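Local coordinates for Lactamase_B domain-containing protein (Pontibacter korlensis, PDB 6XFR) that probably hydrolyses beta-lactam antibiotics to substituted beta-amino acids, as a zinc-dependent class B1 metallo-beta-lactamase, at residues Ala184-Arg187 with Leu188-Arg191. Numbering follows the deposited sequence.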
# COMPACT_ATOMS: atom_id res chain seq x y z
N ALA B 184 -9.85 18.17 -12.50
CA ALA B 184 -9.02 18.17 -11.29
C ALA B 184 -8.07 16.98 -11.29
O ALA B 184 -6.90 17.11 -10.92
CB ALA B 184 -9.90 18.17 -10.05
N ILE B 185 -8.55 15.79 -11.70
CA ILE B 185 -7.67 14.63 -11.77
C ILE B 185 -6.53 14.89 -12.74
O ILE B 185 -5.35 14.66 -12.42
CB ILE B 185 -8.47 13.37 -12.17
CG1 ILE B 185 -9.40 12.97 -11.04
CG2 ILE B 185 -7.50 12.21 -12.56
CD1 ILE B 185 -8.69 12.99 -9.70
N GLN B 186 -6.85 15.43 -13.92
CA GLN B 186 -5.84 15.67 -14.93
C GLN B 186 -4.85 16.73 -14.48
O GLN B 186 -3.67 16.69 -14.85
CB GLN B 186 -6.52 16.06 -16.23
CG GLN B 186 -7.49 14.99 -16.67
CD GLN B 186 -8.27 15.34 -17.91
OE1 GLN B 186 -9.05 16.28 -17.93
NE2 GLN B 186 -8.04 14.59 -18.97
N ARG B 187 -5.29 17.68 -13.66
CA ARG B 187 -4.33 18.58 -13.05
C ARG B 187 -3.36 17.80 -12.16
O ARG B 187 -2.14 17.93 -12.29
CB ARG B 187 -5.08 19.65 -12.26
CG ARG B 187 -5.38 20.92 -13.03
CD ARG B 187 -6.53 21.74 -12.42
NE ARG B 187 -7.19 22.60 -13.41
CZ ARG B 187 -8.52 22.71 -13.61
NH1 ARG B 187 -9.41 22.04 -12.88
NH2 ARG B 187 -8.97 23.52 -14.55
N LEU B 188 -3.89 16.88 -11.35
CA LEU B 188 -2.99 16.07 -10.54
C LEU B 188 -2.02 15.27 -11.41
O LEU B 188 -0.81 15.23 -11.13
CB LEU B 188 -3.80 15.13 -9.67
CG LEU B 188 -4.69 15.80 -8.63
CD1 LEU B 188 -5.32 14.71 -7.78
CD2 LEU B 188 -3.89 16.76 -7.80
N GLN B 189 -2.52 14.65 -12.48
CA GLN B 189 -1.63 13.89 -13.34
C GLN B 189 -0.57 14.77 -13.97
O GLN B 189 0.55 14.32 -14.19
CB GLN B 189 -2.39 13.17 -14.44
CG GLN B 189 -3.27 12.06 -13.99
CD GLN B 189 -4.10 11.60 -15.15
OE1 GLN B 189 -4.54 12.44 -15.94
NE2 GLN B 189 -4.31 10.27 -15.29
N GLN B 190 -0.88 16.04 -14.25
CA GLN B 190 0.13 16.86 -14.90
C GLN B 190 1.10 17.52 -13.93
O GLN B 190 2.25 17.77 -14.30
CB GLN B 190 -0.55 17.94 -15.77
CG GLN B 190 0.03 18.04 -17.20
CD GLN B 190 -0.08 16.72 -17.99
OE1 GLN B 190 -1.17 16.14 -18.14
NE2 GLN B 190 1.06 16.22 -18.47
N ARG B 191 0.71 17.66 -12.66
CA ARG B 191 1.54 18.33 -11.67
C ARG B 191 2.46 17.39 -10.90
O ARG B 191 3.53 17.83 -10.45
CB ARG B 191 0.64 19.09 -10.71
CG ARG B 191 1.36 19.86 -9.65
CD ARG B 191 0.38 20.64 -8.81
NE ARG B 191 1.07 21.65 -8.03
CZ ARG B 191 1.30 22.89 -8.44
NH1 ARG B 191 0.89 23.31 -9.64
NH2 ARG B 191 1.96 23.72 -7.65
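Ile185 and Leu188 pack together on the buried face of helix 181-191, the helical crossover of the beta-alpha-beta unit that links strands 155-159 and 197-200 in the metallo-beta-lactamase fold. The Ile185 CD1 methyl points roughly at the flank of the Leu188 CD1 methyl, 4.2 Å away. Around this pair the packing is close: Ile185 leans on Thr214 and Leu215 of helix 209-217, while Leu188 reaches Pro137 and Leu161. Leu188 turns CG beside its backbone N (chi1 -64°), which sets that carbon over Ala184 O, the same oxygen that takes the hydrogen bond from Leu188 N at 3.0 Å. One residue on, Gln189 N bonds to Ile185 O at 2.8 Å.

At the margin beside helix 209-217, Gln186 and Gln189 lie one turn apart with their amide planes 44° apart; Gln189 OE1 lies 3.6 Å from Gln186 CA and 4.0 Å from Gln186 CG, a loose contact. The solvent side belongs to Arg187, Gln190 and Arg191. Arg187 swings off the helix to bond Pro137 O through NH1, and Arg191 makes a cation-pi contact with Tyr135. In the last turn Arg187 O receives Arg191 N at 2.9 Å and, more weakly, Gln190 N at 3.0 Å.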